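Local structure of regulatory protein of LacI family (Chloroflexus aggregans, 3BBL) at residues D101-G112 against Q265-S273; Q25-A34 against I243-E252. The protein probably regulates transcription as a LacI-family DNA-binding protein, its periplasmic-binding-protein-like core presumably binding a small effector. All blocks are in the same frame, centred on the assembly; numbering follows the deposited sequence.

Interaction 1 (D101-G112 against Q265-S273); sequences DFAWVDIDGTAG and QKHILLQPS
Two neighbouring parallel strands, 104-107 and 267-270, form this contact in the sheet of the N-terminal lobe, where the chain, having passed through the second lobe, returns to lie beside W104 to I107. Their short axes approach to 4.7 Å at 15°. The ladder steps from W104 N to K266 O, I268 N to W104 O, D106 N to I268 O, L270 N to D106 O and D108 N to L270 O, the last at 2.8 Å.

On the face with W104, D106 and L269, the imidazole of H267 lies over the five-membered ring of W104 as an offset stack, centroids 4.0 Å apart and planes at 15°. H267 CB continues the cover with a CH-pi contact 3.8 Å from the centroid of the six-membered ring. W104 holds CG between its backbone N and carbonyl carbon (chi1 57°), which swings the indole across to the other strand. Stacked on one face, the imidazole also gives a weak, bent bond at its edge, from H267 NE2 to F102 O at 2.8 Å. Beyond it K266, bent at chi3 and chi4, brings NZ to 3.1 Å from D101 OD1 in a salt bridge at the poorly ordered start of the segment.

On the other face V105 CG2 lies 4.0 Å from I268 CB, and I107 CD1 packs on L270 CB; helix 243-258 covers V105 and L270. At the break after L270, P272 CG rests against G112 CA at 3.5 Å. D108 caps helix 109-123, its OD1 accepting from A111 N, while D106 OD2 forms salt bridges with R95 and R138. D108 and P272 thus lie where two of the chain's crossings between lobes run side by side, as in periplasmic-binding-protein folds of the LacI family.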
# COMPACT_ATOMS: atom_id res chain seq x y z
N ASP A 101 29.70 11.55 5.27
CA ASP A 101 29.70 10.46 6.25
C ASP A 101 28.63 10.46 7.34
O ASP A 101 28.37 11.48 7.97
CB ASP A 101 31.07 10.36 6.91
CG ASP A 101 31.15 9.25 7.94
OD1 ASP A 101 30.90 8.08 7.57
OD2 ASP A 101 31.45 9.54 9.12
N PHE A 102 28.03 9.29 7.55
CA PHE A 102 27.00 9.08 8.57
C PHE A 102 26.50 7.64 8.50
O PHE A 102 26.85 6.90 7.58
CB PHE A 102 25.83 10.05 8.38
CG PHE A 102 25.19 9.97 7.03
CD1 PHE A 102 24.10 9.13 6.81
CD2 PHE A 102 25.65 10.75 5.97
CE1 PHE A 102 23.49 9.07 5.55
CE2 PHE A 102 25.05 10.70 4.72
CZ PHE A 102 23.97 9.86 4.51
N ALA A 103 25.70 7.23 9.48
CA ALA A 103 25.17 5.86 9.50
C ALA A 103 23.99 5.70 8.54
O ALA A 103 23.08 6.53 8.51
CB ALA A 103 24.74 5.49 10.92
N TRP A 104 24.01 4.62 7.76
CA TRP A 104 22.92 4.37 6.83
C TRP A 104 22.73 2.94 6.38
O TRP A 104 23.64 2.11 6.43
CB TRP A 104 23.04 5.26 5.58
CG TRP A 104 24.33 5.14 4.79
CD1 TRP A 104 25.35 6.05 4.75
CD2 TRP A 104 24.71 4.09 3.89
NE1 TRP A 104 26.33 5.64 3.88
CE2 TRP A 104 25.97 4.44 3.34
CE3 TRP A 104 24.11 2.89 3.49
CZ2 TRP A 104 26.63 3.62 2.42
CZ3 TRP A 104 24.77 2.08 2.57
CH2 TRP A 104 26.02 2.45 2.05
N VAL A 105 21.50 2.68 5.94
CA VAL A 105 21.10 1.40 5.40
C VAL A 105 20.47 1.77 4.06
O VAL A 105 19.70 2.73 3.98
CB VAL A 105 20.04 0.69 6.26
CG1 VAL A 105 19.59 -0.59 5.58
CG2 VAL A 105 20.59 0.39 7.65
N ASP A 106 20.83 1.05 3.00
CA ASP A 106 20.28 1.33 1.69
C ASP A 106 20.22 0.10 0.81
O ASP A 106 20.89 -0.90 1.07
CB ASP A 106 21.11 2.41 0.99
CG ASP A 106 20.33 3.12 -0.11
OD1 ASP A 106 19.21 2.69 -0.41
OD2 ASP A 106 20.84 4.11 -0.66
N ILE A 107 19.40 0.18 -0.23
CA ILE A 107 19.26 -0.90 -1.18
C ILE A 107 20.16 -0.56 -2.37
O ILE A 107 20.21 0.60 -2.79
CB ILE A 107 17.80 -1.02 -1.68
CG1 ILE A 107 16.84 -1.07 -0.48
CG2 ILE A 107 17.64 -2.26 -2.54
CD1 ILE A 107 17.12 -2.19 0.52
N ASP A 108 20.87 -1.55 -2.89
CA ASP A 108 21.76 -1.32 -4.03
C ASP A 108 20.91 -1.19 -5.31
O ASP A 108 20.74 -2.16 -6.05
CB ASP A 108 22.75 -2.49 -4.17
CG ASP A 108 23.87 -2.20 -5.16
OD1 ASP A 108 23.71 -1.30 -6.02
OD2 ASP A 108 24.91 -2.88 -5.09
N GLY A 109 20.38 0.00 -5.55
CA GLY A 109 19.57 0.24 -6.74
C GLY A 109 20.31 -0.11 -8.02
O GLY A 109 19.77 -0.79 -8.90
N THR A 110 21.55 0.35 -8.13
CA THR A 110 22.37 0.09 -9.30
C THR A 110 22.40 -1.40 -9.65
O THR A 110 22.17 -1.79 -10.80
CB THR A 110 23.81 0.60 -9.07
OG1 THR A 110 23.77 2.02 -8.89
CG2 THR A 110 24.72 0.28 -10.26
N ALA A 111 22.68 -2.24 -8.66
CA ALA A 111 22.75 -3.68 -8.87
C ALA A 111 21.41 -4.23 -9.35
O ALA A 111 21.36 -5.20 -10.12
CB ALA A 111 23.18 -4.38 -7.59
N GLY A 112 20.32 -3.61 -8.91
CA GLY A 112 19.00 -4.05 -9.30
C GLY A 112 18.74 -3.91 -10.78
O GLY A 112 18.36 -4.87 -11.44
N GLN A 265 30.77 -1.22 11.33
CA GLN A 265 30.04 -1.28 10.08
C GLN A 265 28.76 -0.46 10.23
O GLN A 265 27.72 -0.98 10.63
CB GLN A 265 29.71 -2.73 9.72
CG GLN A 265 29.62 -2.96 8.21
CD GLN A 265 30.32 -1.88 7.40
OE1 GLN A 265 31.44 -1.48 7.71
NE2 GLN A 265 29.67 -1.41 6.35
N LYS A 266 28.87 0.83 9.92
CA LYS A 266 27.75 1.76 10.03
C LYS A 266 27.10 2.04 8.68
O LYS A 266 26.20 2.88 8.57
CB LYS A 266 28.22 3.06 10.67
CG LYS A 266 29.43 3.69 9.98
CD LYS A 266 30.22 4.58 10.94
CE LYS A 266 29.50 5.88 11.26
NZ LYS A 266 29.58 6.85 10.13
N HIS A 267 27.57 1.34 7.64
CA HIS A 267 27.03 1.48 6.29
C HIS A 267 26.55 0.10 5.87
O HIS A 267 27.35 -0.78 5.58
CB HIS A 267 28.11 1.96 5.32
CG HIS A 267 28.54 3.38 5.53
ND1 HIS A 267 29.58 3.95 4.82
CD2 HIS A 267 28.08 4.34 6.36
CE1 HIS A 267 29.73 5.21 5.20
NE2 HIS A 267 28.83 5.47 6.13
N ILE A 268 25.23 -0.08 5.82
CA ILE A 268 24.69 -1.37 5.44
C ILE A 268 24.00 -1.29 4.08
O ILE A 268 23.00 -0.60 3.92
CB ILE A 268 23.72 -1.90 6.51
CG1 ILE A 268 24.46 -2.04 7.84
CG2 ILE A 268 23.15 -3.24 6.10
CD1 ILE A 268 23.58 -2.39 9.01
N LEU A 269 24.56 -2.01 3.11
CA LEU A 269 24.03 -2.04 1.75
C LEU A 269 23.42 -3.39 1.45
O LEU A 269 24.11 -4.40 1.43
CB LEU A 269 25.15 -1.75 0.74
CG LEU A 269 24.73 -1.73 -0.73
CD1 LEU A 269 23.76 -0.58 -0.97
CD2 LEU A 269 25.96 -1.58 -1.61
N LEU A 270 22.11 -3.40 1.22
CA LEU A 270 21.39 -4.62 0.93
C LEU A 270 21.17 -4.79 -0.58
O LEU A 270 21.01 -3.81 -1.30
CB LEU A 270 20.03 -4.61 1.64
CG LEU A 270 20.08 -4.40 3.16
CD1 LEU A 270 18.67 -4.38 3.71
CD2 LEU A 270 20.89 -5.51 3.81
N GLN A 271 21.15 -6.03 -1.03
CA GLN A 271 20.95 -6.32 -2.44
C GLN A 271 19.50 -6.63 -2.79
O GLN A 271 18.80 -7.32 -2.04
CB GLN A 271 21.82 -7.51 -2.86
CG GLN A 271 23.31 -7.25 -2.78
CD GLN A 271 23.73 -6.01 -3.55
OE1 GLN A 271 24.23 -5.05 -2.97
NE2 GLN A 271 23.53 -6.04 -4.86
N PRO A 272 19.01 -6.11 -3.93
CA PRO A 272 17.63 -6.38 -4.33
C PRO A 272 17.60 -7.70 -5.11
O PRO A 272 18.64 -8.28 -5.40
CB PRO A 272 17.28 -5.18 -5.20
CG PRO A 272 18.58 -4.90 -5.88
CD PRO A 272 19.59 -5.03 -4.75
N SER A 273 16.41 -8.17 -5.45
CA SER A 273 16.26 -9.41 -6.21
C SER A 273 15.42 -9.17 -7.44
O SER A 273 14.43 -8.45 -7.39
CB SER A 273 15.58 -10.48 -5.36
OG SER A 273 16.44 -10.97 -4.36

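Interaction 2 (Q25-A34 against I243-E252); sequences QFLSSMVREA and IAEAGRKCIE
F26 pushes its ring between I243, A246, G247 and C250 as a knob into a hole of helix 243-258. Its CG is anti to the backbone N (chi1 -163°), which carries the ring across to that helix until F26 CE1 lies 3.5 Å from G247 CA. C250 SG comes in at the ring edge, 4.0 Å from F26 CZ, a sulfur-aromatic contact, and I243 CG2 closes on F26 CB. One turn on, S29 OG donates to A244 O at 2.6 Å, tilted 29° from the carbonyl plane. That oxygen also accepts R248 N within its own helix, so the serine adds a second grip to a helical carbonyl.

G247, with no side chain, lets the backbones come close, its CA against F26. The short axes approach to 7.6 Å and cross at -40°, two helices packed side by side on one face of the sheet in the N-terminal lobe of the periplasmic-binding-protein fold. Selenomethionine M30 lays CB 3.6 Å from I251 CG1, its chain crossing the isoleucine obliquely, and I251 CG2 reaches on to A34.

E33, bent at chi2, spreads its carboxylate along the aliphatic part of R248, E33 CD 3.3 Å from R248 CG, with E33 OE2 4.8 Å from R248 NE, too far for a salt bridge. With an alanine here the carboxylate is gone, and the R248 methylenes would probably lose their cover and the guanidinium a nearby opposite charge. R248 NH1 makes a weak bond of 3.4 Å to E252 OE1, within a salt-bridge network that includes K249 and, by a long link, E245. Behind the knob F93 of strand 90-93 stacks on F26, and Y9 and I7 of strand 6-9 touch M30 and I251 respectively. Outward, S28 OG bonds W11 NE1 of the second subunit, whose L27 packs on L27 here.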
# COMPACT_ATOMS: atom_id res chain seq x y z
N GLN A 25 5.53 -2.32 4.88
CA GLN A 25 6.64 -3.25 5.06
C GLN A 25 7.71 -2.69 5.99
O GLN A 25 8.17 -3.36 6.91
CB GLN A 25 7.30 -3.58 3.72
CG GLN A 25 6.46 -4.38 2.75
CD GLN A 25 7.18 -4.64 1.43
OE1 GLN A 25 7.58 -3.70 0.74
NE2 GLN A 25 7.36 -5.91 1.09
N PHE A 26 8.10 -1.45 5.72
CA PHE A 26 9.13 -0.77 6.49
C PHE A 26 8.77 -0.48 7.95
O PHE A 26 9.49 -0.88 8.86
CB PHE A 26 9.49 0.54 5.78
CG PHE A 26 10.79 1.12 6.22
CD1 PHE A 26 11.98 0.45 5.99
CD2 PHE A 26 10.83 2.36 6.86
CE1 PHE A 26 13.21 0.99 6.39
CE2 PHE A 26 12.05 2.91 7.27
CZ PHE A 26 13.24 2.22 7.03
N LEU A 27 7.65 0.21 8.16
CA LEU A 27 7.22 0.55 9.50
C LEU A 27 6.82 -0.67 10.34
O LEU A 27 7.20 -0.77 11.51
CB LEU A 27 6.08 1.56 9.46
CG LEU A 27 5.58 2.09 10.82
CD1 LEU A 27 6.74 2.71 11.61
CD2 LEU A 27 4.49 3.11 10.58
N SER A 28 6.07 -1.59 9.74
CA SER A 28 5.67 -2.79 10.48
C SER A 28 6.92 -3.50 10.97
O SER A 28 7.01 -3.88 12.14
CB SER A 28 4.87 -3.74 9.58
OG SER A 28 3.61 -3.18 9.25
N SER A 29 7.88 -3.66 10.08
CA SER A 29 9.13 -4.31 10.41
C SER A 29 9.88 -3.58 11.53
O SER A 29 10.40 -4.22 12.44
CB SER A 29 10.01 -4.40 9.16
OG SER A 29 11.27 -4.96 9.47
N MSE A 30 9.94 -2.25 11.46
CA MSE A 30 10.63 -1.50 12.50
C MSE A 30 9.91 -1.64 13.84
O MSE A 30 10.54 -1.88 14.87
CB MSE A 30 10.77 -0.02 12.13
CG MSE A 30 11.75 0.19 11.00
SE MSE A 30 12.49 2.03 10.89
CE MSE A 30 10.81 2.93 10.57
N VAL A 31 8.59 -1.51 13.82
CA VAL A 31 7.80 -1.62 15.04
C VAL A 31 8.01 -2.95 15.75
O VAL A 31 8.16 -2.99 16.97
CB VAL A 31 6.31 -1.44 14.75
CG1 VAL A 31 5.48 -1.80 15.99
CG2 VAL A 31 6.04 0.01 14.36
N ARG A 32 8.04 -4.04 14.99
CA ARG A 32 8.23 -5.36 15.58
C ARG A 32 9.65 -5.59 16.07
O ARG A 32 9.87 -6.25 17.07
CB ARG A 32 7.86 -6.45 14.57
CG ARG A 32 6.40 -6.44 14.23
CD ARG A 32 5.99 -7.71 13.51
NE ARG A 32 4.65 -8.09 13.94
CZ ARG A 32 4.36 -8.63 15.12
NH1 ARG A 32 5.32 -8.86 16.00
NH2 ARG A 32 3.10 -8.88 15.44
N GLU A 33 10.62 -5.04 15.34
CA GLU A 33 12.02 -5.16 15.71
C GLU A 33 12.33 -4.34 16.95
O GLU A 33 13.01 -4.80 17.86
CB GLU A 33 12.92 -4.71 14.56
CG GLU A 33 13.19 -5.80 13.56
CD GLU A 33 13.89 -6.98 14.19
OE1 GLU A 33 14.94 -6.77 14.85
OE2 GLU A 33 13.38 -8.12 14.03
N ALA A 34 11.84 -3.10 16.97
CA ALA A 34 12.04 -2.22 18.11
C ALA A 34 11.43 -2.89 19.33
O ALA A 34 12.07 -3.03 20.37
CB ALA A 34 11.39 -0.87 17.85
N ILE A 243 12.63 -4.48 1.81
CA ILE A 243 12.19 -3.40 2.67
C ILE A 243 12.06 -3.80 4.14
O ILE A 243 12.42 -3.03 5.02
CB ILE A 243 10.85 -2.81 2.17
CG1 ILE A 243 11.01 -2.37 0.71
CG2 ILE A 243 10.41 -1.63 3.04
CD1 ILE A 243 12.20 -1.45 0.46
N ALA A 244 11.54 -5.00 4.39
CA ALA A 244 11.40 -5.45 5.77
C ALA A 244 12.77 -5.58 6.42
O ALA A 244 12.99 -5.08 7.52
CB ALA A 244 10.66 -6.79 5.82
N GLU A 245 13.70 -6.22 5.72
CA GLU A 245 15.05 -6.40 6.25
C GLU A 245 15.72 -5.04 6.48
O GLU A 245 16.41 -4.84 7.48
CB GLU A 245 15.90 -7.25 5.29
CG GLU A 245 17.35 -7.37 5.71
CD GLU A 245 18.17 -8.31 4.82
OE1 GLU A 245 17.93 -8.34 3.59
OE2 GLU A 245 19.07 -9.01 5.35
N ALA A 246 15.50 -4.11 5.57
CA ALA A 246 16.08 -2.78 5.71
C ALA A 246 15.52 -2.12 6.96
O ALA A 246 16.23 -1.39 7.67
CB ALA A 246 15.76 -1.94 4.48
N GLY A 247 14.25 -2.36 7.24
CA GLY A 247 13.63 -1.78 8.42
C GLY A 247 14.28 -2.33 9.66
O GLY A 247 14.66 -1.60 10.56
N ARG A 248 14.43 -3.65 9.70
CA ARG A 248 15.05 -4.33 10.82
C ARG A 248 16.48 -3.84 11.03
O ARG A 248 16.91 -3.61 12.16
CB ARG A 248 15.04 -5.84 10.58
CG ARG A 248 15.86 -6.65 11.58
CD ARG A 248 15.64 -8.15 11.43
NE ARG A 248 16.20 -8.69 10.19
CZ ARG A 248 17.50 -8.81 9.93
NH1 ARG A 248 18.40 -8.41 10.83
NH2 ARG A 248 17.91 -9.33 8.78
N LYS A 249 17.22 -3.67 9.94
CA LYS A 249 18.60 -3.21 10.01
C LYS A 249 18.72 -1.78 10.51
O LYS A 249 19.68 -1.43 11.20
CB LYS A 249 19.28 -3.33 8.65
CG LYS A 249 19.64 -4.76 8.23
CD LYS A 249 20.62 -5.39 9.21
CE LYS A 249 21.37 -6.57 8.59
NZ LYS A 249 20.46 -7.64 8.09
N CYS A 250 17.75 -0.94 10.17
CA CYS A 250 17.79 0.44 10.62
C CYS A 250 17.67 0.49 12.14
O CYS A 250 18.51 1.09 12.82
CB CYS A 250 16.67 1.26 9.99
SG CYS A 250 16.99 1.80 8.31
N ILE A 251 16.62 -0.13 12.66
CA ILE A 251 16.38 -0.16 14.10
C ILE A 251 17.58 -0.76 14.82
O ILE A 251 18.10 -0.20 15.79
CB ILE A 251 15.13 -1.00 14.43
CG1 ILE A 251 13.87 -0.28 13.91
CG2 ILE A 251 15.03 -1.23 15.93
CD1 ILE A 251 13.61 1.06 14.56
N GLU A 252 18.04 -1.89 14.31
CA GLU A 252 19.17 -2.61 14.87
C GLU A 252 20.44 -1.78 14.94
O GLU A 252 21.19 -1.87 15.91
CB GLU A 252 19.40 -3.85 14.02
CG GLU A 252 20.33 -4.87 14.60
CD GLU A 252 20.31 -6.15 13.79
OE1 GLU A 252 19.22 -6.76 13.67
OE2 GLU A 252 21.37 -6.53 13.26

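Overall arrangement
The centres of the two interactions lie about 14 Å apart. Interaction 1 runs from the sheet of the N-terminal lobe to the junction of the lobes; interaction 2 joins two helices packed on that sheet. Along the chain the order is 25-34, 101-112, 243-252, 265-273, so the contacts interleave. Helix 243-258 is followed by strand 267-275, and the two contacts meet where L270 CD1 lies 3.6 Å from A246 CA and V105 packs against C250. The two late segments thus return to elements laid down early, before strand 267-275 continues into the second lobe. Interaction 2 also borders the second subunit, whereas interaction 1 touches none of it.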